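Local coordinates for protein endonuclease IV (Thermus thermophilus, PDB 3AAM) that cleaves DNA at abasic (AP) sites as a metal-dependent base-excision-repair endonuclease, leaving a 3'-hydroxyl and a 5'-terminal sugar phosphate, at residues Glu79-Leu82 and Trp83-Ser86; Ser89-Asp92 and Asp93-Ala97. All blocks are in the same frame, centred on the assembly; numbering follows the deposited sequence.

Contact 1 (Glu79-Leu82 and Trp83-Ser86)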
ATOM      1  N   GLU A  79     -17.349  -0.182 -15.244  1.00 11.61           N
ATOM      2  CA  GLU A  79     -18.777  -0.367 -15.466  1.00 12.93           C
ATOM      3  C   GLU A  79     -19.011  -1.732 -16.111  1.00 12.82           C
ATOM      4  O   GLU A  79     -20.032  -2.373 -15.867  1.00 14.08           O
ATOM      5  CB  GLU A  79     -19.327   0.736 -16.375  1.00 15.40           C
ATOM      6  CG  GLU A  79     -19.525   2.080 -15.679  1.00 17.75           C
ATOM      7  CD  GLU A  79     -20.527   2.005 -14.537  1.00 20.19           C
ATOM      8  OE1 GLU A  79     -21.654   1.517 -14.764  1.00 23.35           O
ATOM      9  OE2 GLU A  79     -20.194   2.437 -13.413  1.00 24.15           O
ATOM     10  N   GLY A  80     -18.051  -2.168 -16.925  1.00 12.98           N
ATOM     11  CA  GLY A  80     -18.160  -3.448 -17.600  1.00 12.24           C
ATOM     12  C   GLY A  80     -17.852  -4.633 -16.704  1.00 12.28           C
ATOM     13  O   GLY A  80     -17.661  -4.478 -15.498  1.00 11.92           O
ATOM     14  N   GLU A  81     -17.795  -5.818 -17.307  1.00 11.18           N
ATOM     15  CA  GLU A  81     -17.537  -7.052 -16.576  1.00  9.76           C
ATOM     16  C   GLU A  81     -16.153  -7.089 -15.932  1.00 10.15           C
ATOM     17  O   GLU A  81     -15.844  -7.988 -15.150  1.00  9.97           O
ATOM     18  CB  GLU A  81     -17.742  -8.249 -17.509  1.00  9.38           C
ATOM     19  CG  GLU A  81     -17.782  -9.593 -16.808  1.00 10.49           C
ATOM     20  CD  GLU A  81     -16.484 -10.347 -16.951  1.00 11.09           C
ATOM     21  OE1 GLU A  81     -15.602  -9.870 -17.697  1.00 11.79           O
ATOM     22  OE2 GLU A  81     -16.347 -11.420 -16.328  1.00 13.85           O
ATOM     23  N   LEU A  82     -15.315  -6.115 -16.271  1.00 10.93           N
ATOM     24  CA  LEU A  82     -13.992  -6.014 -15.668  1.00 10.55           C
ATOM     25  C   LEU A  82     -14.222  -5.808 -14.169  1.00 10.61           C
ATOM     26  O   LEU A  82     -13.373  -6.139 -13.341  1.00 11.44           O
ATOM     27  CB  LEU A  82     -13.233  -4.812 -16.251  1.00 12.39           C
ATOM     28  CG  LEU A  82     -11.983  -4.346 -15.495  1.00 11.85           C
ATOM     29  CD1 LEU A  82     -10.947  -5.451 -15.469  1.00 12.44           C
ATOM     30  CD2 LEU A  82     -11.415  -3.101 -16.166  1.00 15.25           C
ATOM     31  N   TRP A  83     -15.388  -5.268 -13.825  1.00  9.54           N
ATOM     32  CA  TRP A  83     -15.731  -5.020 -12.432  1.00  9.38           C
ATOM     33  C   TRP A  83     -15.810  -6.343 -11.677  1.00  8.85           C
ATOM     34  O   TRP A  83     -15.195  -6.500 -10.624  1.00  9.02           O
ATOM     35  CB  TRP A  83     -17.075  -4.294 -12.333  1.00  8.83           C
ATOM     36  CG  TRP A  83     -17.384  -3.769 -10.965  1.00  9.12           C
ATOM     37  CD1 TRP A  83     -16.786  -2.711 -10.335  1.00  9.94           C
ATOM     38  CD2 TRP A  83     -18.379  -4.264 -10.060  1.00  8.71           C
ATOM     39  NE1 TRP A  83     -17.350  -2.517  -9.098  1.00  9.91           N
ATOM     40  CE2 TRP A  83     -18.330  -3.455  -8.901  1.00  9.11           C
ATOM     41  CE3 TRP A  83     -19.308  -5.314 -10.114  1.00  8.80           C
ATOM     42  CZ2 TRP A  83     -19.175  -3.661  -7.807  1.00  8.01           C
ATOM     43  CZ3 TRP A  83     -20.151  -5.520  -9.023  1.00  9.15           C
ATOM     44  CH2 TRP A  83     -20.076  -4.694  -7.884  1.00 10.13           C
ATOM     45  N   GLU A  84     -16.566  -7.293 -12.220  1.00  8.37           N
ATOM     46  CA  GLU A  84     -16.707  -8.599 -11.588  1.00  8.56           C
ATOM     47  C   GLU A  84     -15.345  -9.274 -11.430  1.00  7.98           C
ATOM     48  O   GLU A  84     -15.048  -9.864 -10.389  1.00 10.00           O
ATOM     49  CB  GLU A  84     -17.636  -9.497 -12.414  1.00  7.39           C
ATOM     50  CG  GLU A  84     -19.130  -9.291 -12.155  1.00  8.72           C
ATOM     51  CD  GLU A  84     -19.721  -8.093 -12.875  1.00 11.16           C
ATOM     52  OE1 GLU A  84     -20.931  -7.848 -12.701  1.00 11.01           O
ATOM     53  OE2 GLU A  84     -18.996  -7.402 -13.619  1.00 10.99           O
ATOM     54  N   LYS A  85     -14.518  -9.189 -12.466  1.00 10.32           N
ATOM     55  CA  LYS A  85     -13.193  -9.796 -12.410  1.00  8.75           C
ATOM     56  C   LYS A  85     -12.364  -9.134 -11.310  1.00  9.24           C
ATOM     57  O   LYS A  85     -11.666  -9.810 -10.549  1.00 10.45           O
ATOM     58  CB  LYS A  85     -12.489  -9.645 -13.766  1.00 10.59           C
ATOM     59  CG  LYS A  85     -13.273 -10.244 -14.929  1.00 16.63           C
ATOM     60  CD  LYS A  85     -12.645  -9.919 -16.282  1.00 19.61           C
ATOM     61  CE  LYS A  85     -11.400 -10.742 -16.546  1.00 22.91           C
ATOM     62  NZ  LYS A  85     -10.343 -10.510 -15.535  1.00 25.48           N
ATOM     63  N   SER A  86     -12.469  -7.812 -11.221  1.00  8.94           N
ATOM     64  CA  SER A  86     -11.730  -7.037 -10.230  1.00  9.55           C
ATOM     65  C   SER A  86     -12.187  -7.339  -8.805  1.00  9.63           C
ATOM     66  O   SER A  86     -11.363  -7.519  -7.907  1.00  9.68           O
ATOM     67  CB  SER A  86     -11.883  -5.543 -10.519  1.00  9.35           C
ATOM     68  OG  SER A  86     -11.391  -5.243 -11.811  1.00 10.85           O
TER

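Contact 2 (Ser89-Asp92 and Asp93-Ala97)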
ATOM      1  N   SER A  89     -11.004 -10.754  -7.849  1.00  9.28           N
ATOM      2  CA  SER A  89      -9.562 -10.787  -7.623  1.00  9.62           C
ATOM      3  C   SER A  89      -9.210 -10.192  -6.263  1.00  8.36           C
ATOM      4  O   SER A  89      -8.355 -10.724  -5.548  1.00  7.42           O
ATOM      5  CB  SER A  89      -8.830 -10.025  -8.732  1.00  9.65           C
ATOM      6  OG  SER A  89      -7.429 -10.032  -8.515  1.00 13.08           O
ATOM      7  N   LEU A  90      -9.872  -9.093  -5.904  1.00  7.72           N
ATOM      8  CA  LEU A  90      -9.612  -8.452  -4.622  1.00  6.98           C
ATOM      9  C   LEU A  90     -10.082  -9.350  -3.482  1.00  8.01           C
ATOM     10  O   LEU A  90      -9.466  -9.383  -2.419  1.00  8.89           O
ATOM     11  CB  LEU A  90     -10.299  -7.083  -4.544  1.00  7.36           C
ATOM     12  CG  LEU A  90     -10.053  -6.273  -3.262  1.00  6.93           C
ATOM     13  CD1 LEU A  90      -8.557  -6.057  -3.041  1.00  9.29           C
ATOM     14  CD2 LEU A  90     -10.768  -4.934  -3.362  1.00  8.63           C
ATOM     15  N   ALA A  91     -11.172 -10.084  -3.705  1.00  8.31           N
ATOM     16  CA  ALA A  91     -11.685 -10.991  -2.684  1.00  9.78           C
ATOM     17  C   ALA A  91     -10.631 -12.066  -2.439  1.00  8.53           C
ATOM     18  O   ALA A  91     -10.417 -12.490  -1.305  1.00  9.14           O
ATOM     19  CB  ALA A  91     -12.988 -11.626  -3.145  1.00  9.94           C
ATOM     20  N   ASP A  92      -9.973 -12.499  -3.512  1.00  9.75           N
ATOM     21  CA  ASP A  92      -8.926 -13.508  -3.399  1.00  9.73           C
ATOM     22  C   ASP A  92      -7.784 -12.960  -2.550  1.00  9.97           C
ATOM     23  O   ASP A  92      -7.264 -13.659  -1.683  1.00 10.60           O
ATOM     24  CB  ASP A  92      -8.406 -13.906  -4.785  1.00 11.00           C
ATOM     25  CG  ASP A  92      -7.131 -14.736  -4.719  1.00 12.24           C
ATOM     26  OD1 ASP A  92      -7.178 -15.879  -4.216  1.00 13.29           O
ATOM     27  OD2 ASP A  92      -6.080 -14.238  -5.173  1.00 14.01           O
ATOM     28  N   ASP A  93      -7.394 -11.711  -2.798  1.00  9.91           N
ATOM     29  CA  ASP A  93      -6.319 -11.095  -2.021  1.00  9.25           C
ATOM     30  C   ASP A  93      -6.669 -11.103  -0.537  1.00  8.07           C
ATOM     31  O   ASP A  93      -5.833 -11.408   0.304  1.00  8.44           O
ATOM     32  CB  ASP A  93      -6.071  -9.642  -2.445  1.00 10.20           C
ATOM     33  CG  ASP A  93      -5.477  -9.517  -3.837  1.00 11.21           C
ATOM     34  OD1 ASP A  93      -4.667 -10.383  -4.229  1.00 11.72           O
ATOM     35  OD2 ASP A  93      -5.812  -8.532  -4.532  1.00 12.74           O
ATOM     36  N   LEU A  94      -7.913 -10.756  -0.221  1.00  7.91           N
ATOM     37  CA  LEU A  94      -8.361 -10.710   1.167  1.00  7.49           C
ATOM     38  C   LEU A  94      -8.389 -12.092   1.817  1.00  7.46           C
ATOM     39  O   LEU A  94      -8.015 -12.245   2.977  1.00  9.23           O
ATOM     40  CB  LEU A  94      -9.744 -10.065   1.240  1.00  8.73           C
ATOM     41  CG  LEU A  94      -9.786  -8.577   0.884  1.00  7.12           C
ATOM     42  CD1 LEU A  94     -11.212  -8.136   0.607  1.00  9.12           C
ATOM     43  CD2 LEU A  94      -9.182  -7.770   2.021  1.00 10.22           C
ATOM     44  N   GLU A  95      -8.844 -13.088   1.062  1.00  7.56           N
ATOM     45  CA  GLU A  95      -8.917 -14.459   1.550  1.00  9.01           C
ATOM     46  C   GLU A  95      -7.512 -15.003   1.811  1.00  9.48           C
ATOM     47  O   GLU A  95      -7.269 -15.658   2.828  1.00 10.77           O
ATOM     48  CB  GLU A  95      -9.654 -15.334   0.531  1.00  9.97           C
ATOM     49  CG  GLU A  95     -11.153 -15.052   0.459  1.00 11.27           C
ATOM     50  CD  GLU A  95     -11.769 -15.436  -0.874  1.00 14.88           C
ATOM     51  OE1 GLU A  95     -11.153 -16.224  -1.619  1.00 15.86           O
ATOM     52  OE2 GLU A  95     -12.884 -14.951  -1.175  1.00 13.99           O
ATOM     53  N   LYS A  96      -6.590 -14.718   0.895  1.00  8.41           N
ATOM     54  CA  LYS A  96      -5.214 -15.173   1.040  1.00  9.23           C
ATOM     55  C   LYS A  96      -4.579 -14.471   2.241  1.00 10.37           C
ATOM     56  O   LYS A  96      -3.866 -15.092   3.029  1.00  9.73           O
ATOM     57  CB  LYS A  96      -4.424 -14.885  -0.247  1.00 10.87           C
ATOM     58  CG  LYS A  96      -4.880 -15.708  -1.462  1.00 12.57           C
ATOM     59  CD  LYS A  96      -4.408 -17.153  -1.359  1.00 12.11           C
ATOM     60  CE  LYS A  96      -5.180 -18.097  -2.289  1.00 12.99           C
ATOM     61  NZ  LYS A  96      -5.096 -17.753  -3.737  1.00 13.64           N
ATOM     62  N   ALA A  97      -4.853 -13.179   2.390  1.00  8.79           N
ATOM     63  CA  ALA A  97      -4.311 -12.426   3.514  1.00  8.77           C
ATOM     64  C   ALA A  97      -4.809 -13.014   4.836  1.00  9.03           C
ATOM     65  O   ALA A  97      -4.049 -13.138   5.799  1.00  9.13           O
ATOM     66  CB  ALA A  97      -4.712 -10.956   3.408  1.00  8.52           C
TER
HETATM   67  O   HOH W   1      -5.253  -8.479  -7.084  1.00 13.94           O
HETATM   68  O   HOH W   2      -3.686 -15.677  -5.182  1.00 11.55           O
HETATM   69  O   HOH W   3      -8.777 -17.220  -2.340  1.00 22.61           O

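Contact 1 (Glu79-Leu82 and Trp83-Ser86)
Two donors of Ser86 converge on the carbonyl oxygen of Leu82. Ser86 OG lies 2.7 Å from Leu82 O and Ser86 N 2.8 Å from the same atom, and they arrive from opposite faces of the carbonyl plane, the hydroxyl 35° out of it. With chi1 of Ser86 at -59°, OG sits beside its own backbone N, which lets the side chain fold back one turn while also meeting Asn75 N of the preceding loop. The hydroxyl is therefore tied both to the helix and to that loop.

Backbone bonding of the turn continues with Lys85 N to Glu81 O at 3.2 Å. From the side chain of Glu84, OE2 comes within 3.3 Å of Glu81 CA.

Among the side chains, the methylenes of Lys85 run across the end of Glu81: CD is 3.3 Å from Glu81 OE1. The charges themselves stay apart, Glu81 OE1 lying 5.7 Å from Lys85 NZ, so the carboxylate meets the methylenes of the lysine, not its ammonium; Lys85 makes a cation-pi contact with Trp41 instead. Leu82 CD1 packs 3.7 Å from Ser86 OG, and the leucine side chain also rests on Trp41.

The arrangement is the first turn of helix 82-100, entered from the loop that follows strand 66-69 of the TIM barrel.

Contact 2 (Ser89-Asp92 and Asp93-Ala97)
Lys96 reaches back one helical turn to Asp92, closing an i to i+4 salt bridge in which NZ stands 2.8 Å from Asp92 OD1, on the syn lone pair of that oxygen. The lysine chain bends at chi2 (-75°) and again at chi4, which brings the ammonium round to the carboxylate. Its NZ also donates to Arg44 O. The other oxygen, Asp92 OD2, pairs with Lys36, so the carboxylate lies between two lysines, which would probably favour its charged form. An alanine in place of Asp92 would probably leave Lys96 without its carboxylate mate and Lys36 with one fewer anionic partner.

Waters extend this network. One accepts from Lys96 NZ at 2.9 Å and lies 2.8 Å from Asp92 OD2, to which it may donate; another donates to both Asp92 OD1 and Glu95 OE1, linking two acidic groups whose oxygens are 4.8 Å apart.

Backbone bonds of alpha-helical i to i+4 spacing run from Asp93 N to Ser89 O through Lys96 N to Asp92 O. They belong to helix 82-100, the crossover of the beta-alpha-beta unit between parallel strands 66-69 and 104-107 of the TIM barrel.

Towards the barrel the contacts turn apolar. Leu90 CG and Leu94 CD1 approach to 4.4 Å, and both side chains touch Val105 of strand 104-107 and helix 114-128. Asp93 is polar yet buried, and is satisfied: its OD1 forms a salt bridge with Lys36, while a water donating to OD2 at 2.6 Å also bonds Ser89 OG.

Overall arrangement
Both contacts lie on helix 82-100 and follow each other along the chain, contact 1 at its start and contact 2 further along; their centres are 16 Å apart and their segments do not otherwise touch. Contact 1 is superficial, about 22 Å from the centre of the chain to its own centre, whereas contact 2 is largely buried at about 15 Å, so the first turn lies nearer the surface than the later part, which packs on strand 104-107. Helix 114-128 accompanies the helix at both levels, touched by Trp83 and by Leu94. The two contacts thus belong to one beta-alpha-beta unit of the TIM barrel, away from the manganese site at His172, Asp217 and His219.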